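Local coordinates for protein lipoxygenase (Cyanothece sp., PDB 5EK8) that probably catalyses, as an iron-dependent 9R-lipoxygenase, the insertion of molecular oxygen into polyunsaturated fatty acids, at residues 50-56 and 150-154; 291-295 and 345-349. All coordinates share one frame; numbering follows the deposited sequence.

Contact 1: residues 50-56 and 150-154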
loop_
_atom_site.group_PDB
_atom_site.type_symbol
_atom_site.label_atom_id
_atom_site.label_comp_id
_atom_site.label_asym_id
_atom_site.label_seq_id
_atom_site.Cartn_x
_atom_site.Cartn_y
_atom_site.Cartn_z
ATOM N N GLU A 50 10.252 48.940 2.003
ATOM C CA GLU A 50 10.828 49.832 1.005
ATOM C C GLU A 50 12.330 49.603 0.916
ATOM O O GLU A 50 12.925 49.676 -0.160
ATOM C CB GLU A 50 10.536 51.297 1.343
ATOM C CG GLU A 50 9.063 51.625 1.521
ATOM C CD GLU A 50 8.551 51.291 2.910
ATOM O OE1 GLU A 50 9.379 51.210 3.844
ATOM O OE2 GLU A 50 7.325 51.110 3.067
ATOM N N GLN A 51 12.931 49.319 2.066
ATOM C CA GLN A 51 14.364 49.089 2.161
ATOM C C GLN A 51 14.727 47.701 1.639
ATOM O O GLN A 51 15.893 47.403 1.384
ATOM C CB GLN A 51 14.825 49.249 3.609
ATOM C CG GLN A 51 16.324 49.418 3.773
ATOM C CD GLN A 51 16.706 49.778 5.191
ATOM O OE1 GLN A 51 15.843 50.009 6.038
ATOM N NE2 GLN A 51 18.006 49.835 5.459
ATOM N N LEU A 52 13.711 46.858 1.481
ATOM C CA LEU A 52 13.899 45.498 0.992
ATOM C C LEU A 52 13.870 45.427 -0.531
ATOM O O LEU A 52 13.403 46.345 -1.204
ATOM C CB LEU A 52 12.827 44.576 1.572
ATOM C CG LEU A 52 13.057 44.071 2.995
ATOM C CD1 LEU A 52 11.744 43.944 3.750
ATOM C CD2 LEU A 52 13.777 42.736 2.956
ATOM N N ASN A 53 14.383 44.323 -1.058
ATOM C CA ASN A 53 14.348 44.036 -2.484
ATOM C C ASN A 53 13.290 42.959 -2.739
ATOM O O ASN A 53 12.747 42.390 -1.791
ATOM C CB ASN A 53 15.736 43.595 -2.961
ATOM C CG ASN A 53 15.878 43.617 -4.470
ATOM O OD1 ASN A 53 15.043 43.076 -5.200
ATOM N ND2 ASN A 53 16.945 44.251 -4.949
ATOM N N LYS A 54 12.987 42.674 -4.003
ATOM C CA LYS A 54 11.946 41.691 -4.294
ATOM C C LYS A 54 12.276 40.762 -5.464
ATOM O O LYS A 54 12.998 41.126 -6.395
ATOM C CB LYS A 54 10.609 42.401 -4.549
ATOM C CG LYS A 54 10.090 42.300 -5.975
ATOM C CD LYS A 54 8.640 42.744 -6.070
ATOM C CE LYS A 54 8.461 44.186 -5.629
ATOM N NZ LYS A 54 7.076 44.666 -5.881
ATOM N N ALA A 55 11.741 39.548 -5.385
ATOM C CA ALA A 55 11.861 38.554 -6.438
ATOM C C ALA A 55 10.480 37.990 -6.755
ATOM O O ALA A 55 9.744 37.602 -5.854
ATOM C CB ALA A 55 12.815 37.444 -6.025
ATOM N N THR A 56 10.122 37.949 -8.031
ATOM C CA THR A 56 8.787 37.502 -8.406
ATOM C C THR A 56 8.826 36.348 -9.386
ATOM O O THR A 56 9.875 36.031 -9.957
ATOM C CB THR A 56 7.960 38.638 -9.037
ATOM O OG1 THR A 56 8.606 39.096 -10.230
ATOM C CG2 THR A 56 7.799 39.798 -8.065
ATOM N N GLN A 150 18.799 44.864 -9.200
ATOM C CA GLN A 150 17.504 45.438 -9.526
ATOM C C GLN A 150 16.566 45.228 -8.344
ATOM O O GLN A 150 16.594 44.169 -7.718
ATOM C CB GLN A 150 16.936 44.791 -10.785
ATOM C CG GLN A 150 17.996 44.142 -11.659
ATOM C CD GLN A 150 17.462 42.952 -12.437
ATOM O OE1 GLN A 150 16.257 42.698 -12.458
ATOM N NE2 GLN A 150 18.363 42.211 -13.074
ATOM N N LYS A 151 15.732 46.218 -8.035
ATOM C CA LYS A 151 14.862 46.105 -6.868
ATOM C C LYS A 151 13.750 45.079 -7.093
ATOM O O LYS A 151 13.009 44.750 -6.168
ATOM C CB LYS A 151 14.262 47.463 -6.495
ATOM C CG LYS A 151 13.930 47.572 -5.011
ATOM C CD LYS A 151 13.509 48.974 -4.608
ATOM C CE LYS A 151 14.137 49.362 -3.276
ATOM N NZ LYS A 151 13.394 50.467 -2.605
ATOM N N THR A 152 13.633 44.589 -8.326
ATOM C CA THR A 152 12.742 43.476 -8.646
ATOM C C THR A 152 13.412 42.530 -9.638
ATOM O O THR A 152 13.717 42.924 -10.765
ATOM C CB THR A 152 11.398 43.941 -9.263
ATOM O OG1 THR A 152 11.630 44.486 -10.568
ATOM C CG2 THR A 152 10.699 44.977 -8.389
ATOM N N TYR A 153 13.647 41.288 -9.226
ATOM C CA TYR A 153 14.147 40.278 -10.153
ATOM C C TYR A 153 13.074 39.240 -10.434
ATOM O O TYR A 153 12.504 38.663 -9.511
ATOM C CB TYR A 153 15.401 39.589 -9.617
ATOM C CG TYR A 153 15.906 38.505 -10.548
ATOM C CD1 TYR A 153 16.644 38.828 -11.683
ATOM C CD2 TYR A 153 15.633 37.162 -10.304
ATOM C CE1 TYR A 153 17.103 37.846 -12.545
ATOM C CE2 TYR A 153 16.087 36.171 -11.163
ATOM C CZ TYR A 153 16.822 36.518 -12.280
ATOM O OH TYR A 153 17.278 35.540 -13.135
ATOM N N ASP A 154 12.813 38.989 -11.712
ATOM C CA ASP A 154 11.724 38.102 -12.103
ATOM C C ASP A 154 12.216 36.793 -12.719
ATOM O O ASP A 154 12.930 36.797 -13.722
ATOM C CB ASP A 154 10.792 38.822 -13.081
ATOM C CG ASP A 154 9.690 37.924 -13.611
ATOM O OD1 ASP A 154 8.875 37.434 -12.798
ATOM O OD2 ASP A 154 9.632 37.721 -14.844
#
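Lys54 to Thr56 pair in parallel with Thr152 to Asp154, the axes of the two short strand segments coming within 4.6 Å of each other at an angle of 16°. Lys54 accepts at O from Tyr153 N, and Tyr153 O receives Thr56 N, both at 2.9 Å. Lys54 N closes the ladder at its start on Lys151 O. At the start of strand 53-61, Asn53 turns its amide so that ND2 meets Gln150 O at 2.8 Å, the acceptor lying in the amide plane. With CG anti to the backbone N (chi1 -152°), Lys151 runs its chain back along the incoming loop, and its NZ reaches Glu50 O at 2.6 Å within the carbonyl plane.

One sheet face carries Lys54, Thr152, Thr56 and Asp154. Lys54 and Thr152 lie side by side, the Thr152 CG2 methyl resting 3.6 Å from Lys54 CE, while the ammonium goes on to a salt bridge with Glu99. Thr56 OG1 donates to Asp154 OD1 at 3.1 Å, meeting the carboxylate on its anti side. Ala55 and Tyr153 occupy the other face. The parallel pair joins the central strand 53-61 of a three-stranded mixed sheet to its edge strand 152-160, with strand 97-102 antiparallel on the far side, in a beta-rich region consistent with the PLAT domain of lipoxygenases.

Contact 2: residues 291-295 and 345-349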
loop_
_atom_site.group_PDB
_atom_site.type_symbol
_atom_site.label_atom_id
_atom_site.label_comp_id
_atom_site.label_asym_id
_atom_site.label_seq_id
_atom_site.Cartn_x
_atom_site.Cartn_y
_atom_site.Cartn_z
ATOM N N HIS A 291 -5.885 -23.898 -10.803
ATOM C CA HIS A 291 -7.158 -24.520 -10.459
ATOM C C HIS A 291 -8.314 -23.530 -10.353
ATOM O O HIS A 291 -8.305 -22.622 -9.519
ATOM C CB HIS A 291 -7.031 -25.291 -9.144
ATOM C CG HIS A 291 -5.894 -26.266 -9.124
ATOM N ND1 HIS A 291 -5.953 -27.492 -9.752
ATOM C CD2 HIS A 291 -4.668 -26.192 -8.554
ATOM C CE1 HIS A 291 -4.810 -28.131 -9.571
ATOM N NE2 HIS A 291 -4.012 -27.362 -8.852
ATOM N N ASN A 292 -9.309 -23.713 -11.212
ATOM C CA ASN A 292 -10.590 -23.061 -11.021
ATOM C C ASN A 292 -11.298 -23.758 -9.869
ATOM O O ASN A 292 -11.884 -24.826 -10.046
ATOM C CB ASN A 292 -11.441 -23.109 -12.292
ATOM C CG ASN A 292 -10.852 -22.291 -13.425
ATOM O OD1 ASN A 292 -10.047 -21.387 -13.209
ATOM N ND2 ASN A 292 -11.256 -22.607 -14.644
ATOM N N VAL A 293 -11.216 -23.170 -8.681
ATOM C CA VAL A 293 -11.786 -23.808 -7.500
ATOM C C VAL A 293 -12.967 -23.024 -6.958
ATOM O O VAL A 293 -12.931 -21.795 -6.861
ATOM C CB VAL A 293 -10.741 -23.990 -6.377
ATOM C CG1 VAL A 293 -9.725 -25.024 -6.780
ATOM C CG2 VAL A 293 -10.056 -22.679 -6.049
ATOM N N GLU A 294 -14.025 -23.744 -6.617
ATOM C CA GLU A 294 -15.207 -23.107 -6.066
ATOM C C GLU A 294 -15.623 -23.824 -4.794
ATOM O O GLU A 294 -15.840 -25.035 -4.796
ATOM C CB GLU A 294 -16.340 -23.098 -7.095
ATOM C CG GLU A 294 -15.950 -22.423 -8.404
ATOM C CD GLU A 294 -17.131 -22.168 -9.321
ATOM O OE1 GLU A 294 -17.437 -23.050 -10.157
ATOM O OE2 GLU A 294 -17.744 -21.083 -9.206
ATOM N N ALA A 295 -15.713 -23.079 -3.698
ATOM C CA ALA A 295 -16.082 -23.679 -2.420
ATOM C C ALA A 295 -17.502 -23.301 -2.058
ATOM O O ALA A 295 -17.869 -22.140 -2.106
ATOM C CB ALA A 295 -15.123 -23.253 -1.320
ATOM N N ILE A 345 -5.861 -26.923 -1.846
ATOM C CA ILE A 345 -5.860 -26.275 -3.160
ATOM C C ILE A 345 -6.634 -24.952 -3.125
ATOM O O ILE A 345 -6.142 -23.912 -3.594
ATOM C CB ILE A 345 -6.459 -27.191 -4.245
ATOM C CG1 ILE A 345 -5.512 -28.357 -4.531
ATOM C CG2 ILE A 345 -6.699 -26.407 -5.523
ATOM C CD1 ILE A 345 -5.950 -29.238 -5.673
ATOM N N PHE A 346 -7.837 -24.996 -2.555
ATOM C CA PHE A 346 -8.605 -23.779 -2.337
ATOM C C PHE A 346 -7.786 -22.756 -1.572
ATOM O O PHE A 346 -7.744 -21.586 -1.953
ATOM C CB PHE A 346 -9.896 -24.061 -1.575
ATOM C CG PHE A 346 -10.750 -22.839 -1.377
ATOM C CD1 PHE A 346 -11.666 -22.459 -2.343
ATOM C CD2 PHE A 346 -10.627 -22.063 -0.238
ATOM C CE1 PHE A 346 -12.449 -21.329 -2.172
ATOM C CE2 PHE A 346 -11.406 -20.935 -0.062
ATOM C CZ PHE A 346 -12.320 -20.570 -1.028
ATOM N N ARG A 347 -7.144 -23.198 -0.490
ATOM C CA ARG A 347 -6.330 -22.301 0.332
ATOM C C ARG A 347 -5.263 -21.578 -0.483
ATOM O O ARG A 347 -5.015 -20.388 -0.283
ATOM C CB ARG A 347 -5.661 -23.067 1.472
ATOM C CG ARG A 347 -6.499 -23.179 2.719
ATOM C CD ARG A 347 -5.630 -23.556 3.902
ATOM N NE ARG A 347 -5.010 -24.873 3.755
ATOM C CZ ARG A 347 -5.602 -26.016 4.085
ATOM N NH1 ARG A 347 -6.835 -26.007 4.579
ATOM N NH2 ARG A 347 -4.966 -27.167 3.918
ATOM N N THR A 348 -4.634 -22.302 -1.400
ATOM C CA THR A 348 -3.561 -21.728 -2.203
ATOM C C THR A 348 -4.107 -20.735 -3.224
ATOM O O THR A 348 -3.520 -19.665 -3.445
ATOM C CB THR A 348 -2.762 -22.814 -2.934
ATOM O OG1 THR A 348 -3.655 -23.602 -3.733
ATOM C CG2 THR A 348 -2.051 -23.713 -1.937
ATOM N N ALA A 349 -5.227 -21.082 -3.849
ATOM C CA ALA A 349 -5.860 -20.139 -4.770
ATOM C C ALA A 349 -6.245 -18.865 -4.017
ATOM O O ALA A 349 -6.087 -17.750 -4.525
ATOM C CB ALA A 349 -7.076 -20.761 -5.440
#
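Ile345 meets His291 through both of its branches. CD1 makes a CH-pi contact over one face of the imidazole, 4.2 Å from the ring centroid and 10° off the normal, while the CG2 methyl lies 3.7 Å from His291 CD2. The ring nitrogens are engaged beyond this pair, ND1 with Ser313 OG and NE2 with Ser595 OG, which would fix the rotation of the face offered to Ile345.

The remaining contacts are apolar. Val293 divides its methyls over the helix: CG1 packs on Ile345 CG2 at 3.6 Å, and CG2 touches Ala349 CB, also at 3.6 Å, and Phe346 CD1. Because Phe346 holds CG anti to its backbone N (chi1 -178°), the ring end comes nearer the strand and puts CE1 3.4 Å from Ala295 CB, approached obliquely. A serine here removes the ring from Ala295 CB and Val293 CG2 and would probably open a gap between strand and helix.

The two segments share no hydrogen bond; within the helix, Ile345 O accepts both from Ala349 N at 3.0 Å and from the Thr348 hydroxyl.

His291, Val293 and Ala295 alternate on the helix-facing side of strand 291-300, whose segment 291-295 crosses segment 345-349 of helix 337-377 at 107°. Strands 272-277 and 303-313 flank it in the antiparallel sheet, and Ile311 of the latter touches His291, Val293 and Ile345. Phe346 also meets Phe250 and Val254 of helix 247-256.

In the fold
Contact 1 and contact 2 lie on opposite sides of the chain's centre, their own centres 70 Å apart and their nearest atoms about 56 Å apart. They follow one another in series along the chain: contact 1 is complete before contact 2 begins. The first ties together strands of the peripheral beta-rich region, 46 Å from the chain's centre; the second is buried in the lipoxygenase region, at 25 Å. Neither belongs to a metal site, although the side chain of His291 is about 13 Å from the bound sodium ion. Helix 337-377, which contributes 345-349 to contact 2, also carries the iron ligands His359 and His364.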